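Local coordinates for acetyl-xylan esterase (Streptomyces lividans, PDB 2CC0), which probably removes acetyl groups from xylan during plant cell wall breakdown, as a metal-dependent family 4 carbohydrate esterase that carries a zinc ion, at residues A[14-17]-A[18-21]; A[38-41]-A[42-46]; A[60-63]-A[64-68]. All blocks are in the same frame, centred on the assembly; numbering follows the deposited sequence. Where two conformers were deposited one is given.

Contact 1 of 3, residues A[14-17]-A[18-21]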
loop_
_atom_site.group_PDB
_atom_site.type_symbol
_atom_site.label_atom_id
_atom_site.label_comp_id
_atom_site.label_asym_id
_atom_site.label_seq_id
_atom_site.Cartn_x
_atom_site.Cartn_y
_atom_site.Cartn_z
ATOM N N GLY A 14 -6.554 -9.688 18.486
ATOM C CA GLY A 14 -7.047 -10.949 19.032
ATOM C C GLY A 14 -5.949 -11.985 19.090
ATOM O O GLY A 14 -4.761 -11.701 18.852
ATOM N N PRO A 15 -6.338 -13.228 19.389
ATOM C CA PRO A 15 -7.725 -13.519 19.778
ATOM C C PRO A 15 -7.947 -13.355 21.279
ATOM O O PRO A 15 -7.023 -12.979 22.003
ATOM C CB PRO A 15 -7.840 -15.042 19.528
ATOM C CG PRO A 15 -6.465 -15.560 19.317
ATOM C CD PRO A 15 -5.480 -14.417 19.307
ATOM N N SER A 16 -9.182 -13.509 21.727
ATOM C CA SER A 16 -9.780 -12.826 22.889
ATOM C C SER A 16 -11.106 -13.528 23.163
ATOM O O SER A 16 -11.610 -14.295 22.322
ATOM C CB SER A 16 -9.956 -11.326 22.812
ATOM O OG SER A 16 -11.210 -11.029 22.282
ATOM N N GLY A 17 -11.690 -13.273 24.332
ATOM C CA GLY A 17 -13.051 -13.740 24.581
ATOM C C GLY A 17 -14.159 -13.234 23.657
ATOM O O GLY A 17 -15.295 -13.718 23.732
ATOM N N SER A 18 -13.847 -12.248 22.802
ATOM C CA SER A 18 -14.779 -11.681 21.829
ATOM C C SER A 18 -14.677 -12.349 20.462
ATOM O O SER A 18 -15.546 -12.158 19.601
ATOM C CB SER A 18 -14.512 -10.179 21.641
ATOM O OG SER A 18 -14.469 -9.504 22.882
ATOM N N THR A 19 -13.613 -13.113 20.255
ATOM C CA THR A 19 -13.295 -13.612 18.915
ATOM C C THR A 19 -14.341 -14.551 18.337
ATOM O O THR A 19 -14.766 -14.361 17.183
ATOM C CB THR A 19 -11.921 -14.285 18.911
ATOM O OG1 THR A 19 -10.956 -13.320 19.360
ATOM C CG2 THR A 19 -11.545 -14.812 17.494
ATOM N N GLN A 20 -14.757 -15.567 19.103
ATOM C CA GLN A 20 -15.712 -16.517 18.510
ATOM C C GLN A 20 -17.016 -15.840 18.049
ATOM O O GLN A 20 -17.525 -16.151 16.963
ATOM C CB GLN A 20 -16.017 -17.700 19.433
ATOM C CG GLN A 20 -16.763 -18.830 18.706
ATOM C CD GLN A 20 -15.927 -19.510 17.596
ATOM O OE1 GLN A 20 -14.975 -20.231 17.887
ATOM N NE2 GLN A 20 -16.292 -19.282 16.325
ATOM N N SER A 21 -17.556 -14.916 18.857
ATOM C CA SER A 21 -18.770 -14.182 18.479
ATOM C C SER A 21 -18.570 -13.389 17.186
ATOM O O SER A 21 -19.427 -13.405 16.312
ATOM C CB SER A 21 -19.203 -13.237 19.601
ATOM O OG SER A 21 -19.649 -13.993 20.725
HETATM O O HOH W 1 -13.924 -16.021 21.809
HETATM O O HOH W 2 -12.282 -9.094 24.324
HETATM O O HOH W 3 -16.849 -14.799 21.648
HETATM O O HOH W 4 -18.412 -13.084 23.005
#

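Contact 2 of 3, residues A[38-41]-A[42-46]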
loop_
_atom_site.group_PDB
_atom_site.type_symbol
_atom_site.label_atom_id
_atom_site.label_comp_id
_atom_site.label_asym_id
_atom_site.label_seq_id
_atom_site.Cartn_x
_atom_site.Cartn_y
_atom_site.Cartn_z
ATOM N N GLN A 38 -1.972 -10.636 18.125
ATOM C CA GLN A 38 -0.732 -10.498 18.907
ATOM C C GLN A 38 -0.205 -11.892 19.244
ATOM O O GLN A 38 -0.984 -12.790 19.606
ATOM C CB GLN A 38 -0.977 -9.759 20.220
ATOM C CG GLN A 38 -1.322 -8.276 19.999
ATOM C CD GLN A 38 -1.405 -7.521 21.288
ATOM O OE1 GLN A 38 -0.689 -7.839 22.235
ATOM N NE2 GLN A 38 -2.271 -6.519 21.338
ATOM N N GLY A 39 1.109 -12.056 19.156
ATOM C CA GLY A 39 1.718 -13.375 19.465
ATOM C C GLY A 39 1.356 -13.870 20.867
ATOM O O GLY A 39 1.059 -15.057 21.059
ATOM N N GLN A 40 1.339 -12.978 21.862
ATOM C CA GLN A 40 1.040 -13.449 23.231
ATOM C C GLN A 40 -0.354 -14.067 23.314
ATOM O O GLN A 40 -0.561 -15.023 24.051
ATOM C CB GLN A 40 1.203 -12.321 24.257
ATOM C CG GLN A 40 0.227 -11.179 24.117
ATOM C CD GLN A 40 0.479 -10.088 25.146
ATOM O OE1 GLN A 40 0.943 -10.371 26.271
ATOM N NE2 GLN A 40 0.146 -8.854 24.799
ATOM N N TYR A 41 -1.314 -13.501 22.581
ATOM C CA TYR A 41 -2.691 -14.022 22.586
ATOM C C TYR A 41 -2.849 -15.271 21.726
ATOM O O TYR A 41 -3.660 -16.149 22.058
ATOM C CB TYR A 41 -3.700 -12.947 22.171
ATOM C CG TYR A 41 -3.670 -11.717 23.071
ATOM C CD1 TYR A 41 -3.469 -11.848 24.441
ATOM C CD2 TYR A 41 -3.864 -10.423 22.541
ATOM C CE1 TYR A 41 -3.426 -10.709 25.283
ATOM C CE2 TYR A 41 -3.824 -9.298 23.361
ATOM C CZ TYR A 41 -3.613 -9.455 24.734
ATOM O OH TYR A 41 -3.591 -8.358 25.578
ATOM N N ALA A 42 -2.087 -15.359 20.631
ATOM C CA ALA A 42 -2.056 -16.607 19.843
ATOM C C ALA A 42 -1.509 -17.747 20.714
ATOM O O ALA A 42 -2.045 -18.866 20.693
ATOM C CB ALA A 42 -1.207 -16.433 18.621
ATOM N N ALA A 43 -0.452 -17.461 21.474
ATOM C CA ALA A 43 0.163 -18.458 22.372
ATOM C C ALA A 43 -0.817 -18.907 23.456
ATOM O O ALA A 43 -0.873 -20.102 23.812
ATOM C CB ALA A 43 1.441 -17.870 23.001
ATOM N N GLN A 44 -1.588 -17.962 23.983
ATOM C CA GLN A 44 -2.514 -18.218 25.092
ATOM C C GLN A 44 -3.800 -18.894 24.639
ATOM O O GLN A 44 -4.481 -19.546 25.448
ATOM C CB GLN A 44 -2.839 -16.912 25.827
ATOM C CG GLN A 44 -1.656 -16.359 26.660
ATOM C CD GLN A 44 -1.790 -14.872 27.007
ATOM O OE1 GLN A 44 -2.883 -14.298 26.995
ATOM N NE2 GLN A 44 -0.663 -14.249 27.329
ATOM N N ASN A 45 -4.138 -18.756 23.350
ATOM C CA ASN A 45 -5.434 -19.235 22.846
ATOM C C ASN A 45 -5.292 -19.979 21.510
ATOM O O ASN A 45 -5.879 -19.551 20.498
ATOM C CB ASN A 45 -6.396 -18.059 22.625
ATOM C CG ASN A 45 -6.638 -17.232 23.879
ATOM O OD1 ASN A 45 -7.506 -17.565 24.690
ATOM N ND2 ASN A 45 -5.890 -16.136 24.034
ATOM N N PRO A 46 -4.502 -21.077 21.477
ATOM C CA PRO A 46 -4.271 -21.719 20.167
ATOM C C PRO A 46 -5.571 -22.184 19.491
ATOM O O PRO A 46 -5.698 -22.081 18.258
ATOM C CB PRO A 46 -3.346 -22.904 20.486
ATOM C CG PRO A 46 -3.561 -23.148 21.982
ATOM C CD PRO A 46 -3.762 -21.761 22.559
#

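Contact 3 of 3, residues A[60-63]-A[64-68]. With ZN (zinc ion), chain C.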
loop_
_atom_site.group_PDB
_atom_site.type_symbol
_atom_site.label_atom_id
_atom_site.label_comp_id
_atom_site.label_asym_id
_atom_site.label_seq_id
_atom_site.Cartn_x
_atom_site.Cartn_y
_atom_site.Cartn_z
ATOM N N ALA A 60 -2.623 -12.971 10.548
ATOM C CA ALA A 60 -1.444 -12.161 10.307
ATOM C C ALA A 60 -0.802 -11.712 11.618
ATOM O O ALA A 60 -1.353 -11.931 12.700
ATOM C CB ALA A 60 -1.785 -10.960 9.413
ATOM N N ASN A 61 0.399 -11.154 11.487
ATOM C CA ASN A 61 1.301 -10.854 12.629
ATOM C C ASN A 61 1.106 -9.417 13.110
ATOM O O ASN A 61 1.213 -8.476 12.303
ATOM C CB ASN A 61 2.751 -11.110 12.145
ATOM C CG ASN A 61 3.818 -10.975 13.235
ATOM O OD1 ASN A 61 3.786 -10.074 14.081
ATOM N ND2 ASN A 61 4.842 -11.841 13.137
ATOM N N HIS A 62 0.849 -9.240 14.411
ATOM C CA HIS A 62 0.642 -7.902 14.977
ATOM C C HIS A 62 1.592 -7.649 16.175
ATOM O O HIS A 62 1.257 -6.866 17.067
ATOM C CB HIS A 62 -0.824 -7.695 15.368
ATOM C CG HIS A 62 -1.212 -6.260 15.609
ATOM N ND1 HIS A 62 -0.741 -5.200 14.852
ATOM C CD2 HIS A 62 -2.084 -5.728 16.492
ATOM C CE1 HIS A 62 -1.288 -4.070 15.284
ATOM N NE2 HIS A 62 -2.105 -4.363 16.280
ATOM N N SER A 63 2.792 -8.250 16.116
ATOM C CA SER A 63 3.816 -8.238 17.195
ATOM C C SER A 63 3.406 -9.126 18.368
ATOM O O SER A 63 2.270 -9.620 18.412
ATOM C CB SER A 63 4.136 -6.824 17.693
ATOM O OG SER A 63 3.175 -6.406 18.661
ATOM N N TYR A 64 4.332 -9.323 19.310
ATOM C CA TYR A 64 4.073 -10.233 20.432
ATOM C C TYR A 64 3.314 -9.557 21.569
ATOM O O TYR A 64 2.371 -10.147 22.107
ATOM C CB TYR A 64 5.357 -10.893 20.953
ATOM C CG TYR A 64 5.065 -12.207 21.640
ATOM C CD1 TYR A 64 4.920 -13.383 20.893
ATOM C CD2 TYR A 64 4.926 -12.282 23.037
ATOM C CE1 TYR A 64 4.629 -14.623 21.513
ATOM C CE2 TYR A 64 4.624 -13.515 23.661
ATOM C CZ TYR A 64 4.488 -14.663 22.903
ATOM O OH TYR A 64 4.184 -15.867 23.524
ATOM N N THR A 65 3.715 -8.337 21.915
ATOM C CA THR A 65 3.149 -7.652 23.086
ATOM C C THR A 65 2.610 -6.233 22.753
ATOM O O THR A 65 2.263 -5.476 23.663
ATOM C CB THR A 65 4.222 -7.494 24.216
ATOM O OG1 THR A 65 5.240 -6.566 23.796
ATOM C CG2 THR A 65 4.864 -8.835 24.609
ATOM N N HIS A 66 2.570 -5.875 21.468
ATOM C CA HIS A 66 2.050 -4.583 21.018
ATOM C C HIS A 66 2.869 -3.363 21.537
ATOM O O HIS A 66 2.281 -2.384 21.997
ATOM C CB HIS A 66 0.551 -4.460 21.399
ATOM C CG HIS A 66 -0.224 -3.496 20.553
ATOM N ND1 HIS A 66 -0.217 -2.135 20.765
ATOM C CD2 HIS A 66 -1.054 -3.703 19.499
ATOM C CE1 HIS A 66 -1.008 -1.545 19.887
ATOM N NE2 HIS A 66 -1.527 -2.471 19.107
ATOM N N PRO A 67 4.211 -3.422 21.450
ATOM C CA PRO A 67 5.005 -2.258 21.874
ATOM C C PRO A 67 4.981 -1.189 20.796
ATOM O O PRO A 67 4.584 -1.480 19.659
ATOM C CB PRO A 67 6.431 -2.826 21.963
ATOM C CG PRO A 67 6.458 -3.891 20.932
ATOM C CD PRO A 67 5.074 -4.521 20.948
ATOM N N HIS A 68 5.435 0.015 21.132
ATOM C CA HIS A 68 5.758 1.000 20.108
ATOM C C HIS A 68 7.078 0.531 19.500
ATOM O O HIS A 68 8.141 0.754 20.055
ATOM C CB HIS A 68 5.905 2.375 20.763
ATOM C CG HIS A 68 4.606 2.979 21.183
ATOM N ND1 HIS A 68 3.832 3.745 20.337
ATOM C CD2 HIS A 68 3.939 2.926 22.361
ATOM C CE1 HIS A 68 2.738 4.130 20.972
ATOM N NE2 HIS A 68 2.783 3.651 22.202
HETATM ZN ZN ZN C . -3.069 -3.056 17.617
HETATM O O HOH W 5 -4.525 -1.821 18.436
#

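Contact 1 of 3, residues A[14-17]-A[18-21]
Ser16 turns its hydroxyl forward along the chain to take the backbone N-H of Ser18, with OG 3.0 Å from Ser18 N and the bond fairly straight at 161°. This is an ST turn, nested inside a type I beta turn whose closing bond runs from Thr19 N to Ser16 O at 3.1 Å. The donor of that second bond stands well above the carbonyl plane rather than on a lone pair. Ser16 therefore serves two successive N-H groups where the chain enters helix 19-28, one through its side chain and one through its backbone oxygen. In the fold this is the link between strand 5-12 and the helix that follows it, entered through a cis peptide bond before Pro15. Two waters then bridge the next N-H groups to carbonyl oxygens of the turn. A water accepts from Gln20 N and donates to Ser16 O, 2.9 Å away, so that this oxygen receives two donors. The next one accepts from Ser21 N and donates to Gly17 O at 2.8 Å, extending the relay by one residue. A further water donates to Ser16 OG, 3.0 Å away. Thr19 has OG1 beside its own backbone N and anti to its carbonyl carbon (chi1 -58°), which swings the hydroxyl back over the turn, 3.6 Å from Pro15 CB. Asp156 takes the hydroxyls of Ser16 and Thr19, OG of the first through OD1 and OG1 of the second through OD2; its negative charge would probably sit well near the N-terminal end of the helix. On the nonpolar side, Pro15 packs against Leu48 and Val49 of helix 46-54, while the side chain of Gln20 touches Ala51.

Contact 2 of 3, residues A[38-41]-A[42-46]
Gln44 lies back over the preceding turn of its helix, its CG 3.1 Å from Gln40 O and its amide alongside the ring of Tyr41. Gln44 OE1 comes to the edge of the Tyr41 ring, near its plane and 3.6 Å from Tyr41 CD1, with amide and ring turned 73° apart. One face of the same ring carries Gln40 CG, offset toward the rim. Helix 39-44 is a short one, entered from strand 34-37 with Gln38 as N-cap, and it gives way almost at once to helix 46-54; Asn45 is the first residue to leave the former and sits at the N-cap position of the latter, though its side chain makes no capping bond there. Its CG stands beside the backbone N (chi1 -58°), which folds the amide back onto Tyr41 O: Asn45 ND2 donates in the carbonyl plane, on a lone pair, at 3.0 Å, whereas Asn45 N makes only a weak bond to that oxygen. With an alanine at Asn45, Tyr41 O would probably keep just this weak bond from the two, and the corner between the helices would be less firmly fixed. At the other end, Gln40 NE2 donates to Gln38 OE1, 2.9 Å away, while Gln38 NE2 bonds OD1 of the zinc ligand Asp13.

Contact 3 of 3, residues A[60-63]-A[64-68]
The zinc site of this esterase is built partly from a short His-Ser-x-x-His sequence, His62 to His66, the metal-binding motif familiar from family 4 carbohydrate esterases and their peptidoglycan deacetylase relatives. It occupies the loop that leaves strand 58-61. Both histidines bind the zinc ion through NE2, His62 at 2.1 Å and His66 at 2.2 Å, with a water also bound and Asp13 as the third protein ligand. The two imidazoles meet obliquely, planes 80° apart: His62 NE2 lies at the edge of the His66 ring, near its plane, and 3.4 Å from His66 CD2. Each has its CG anti to the backbone N (chi1 -165° for His62), which sends the rings from separate points of the loop to one metal. The bond from His62 ND1 to Arg100 O sets the rotation of that ring, leaving NE2 turned to the zinc. The ring of His66 meets that of Tyr103 edge to face. The chain around the two histidines is held by polar bonds. Asn61 OD1 accepts from Ser63 N at 2.9 Å, forming an Asx turn, and Asn61 ND2 is taken by Gln85 OE1 and Ile81 O. Ser63 is the pivot: its OG donates to His62 O by a short bond on a lone pair in the carbonyl plane, and accepts from His66 N, 2.9 Å away, though at a bent 133°. One hydroxyl thus ties the backbones of both ligands together. Just past the second histidine, Pro67 CD rests 3.5 Å from Ser63 OG.

How the contacts relate
Contact 2 is the middle member of the series, touching both others, while contacts 1 and 3 stay about 6 Å apart at their nearest atoms. Toward contact 1, Gly14 O lies 3.1 Å from Gln38 N, a probable hydrogen bond, and Pro15 packs against Tyr41. Toward contact 3, two further probable bonds stitch the start of helix 39-44 to the metal loop, Gly39 N to Ser63 O at 2.8 Å and Gln40 N to Tyr64 O at 3.0 Å. Nearness to zinc is graded likewise: segment 60-68 supplies two ligands, the Gln38 side chain is about 5 Å from the ion, and that of Pro15 about 12 Å.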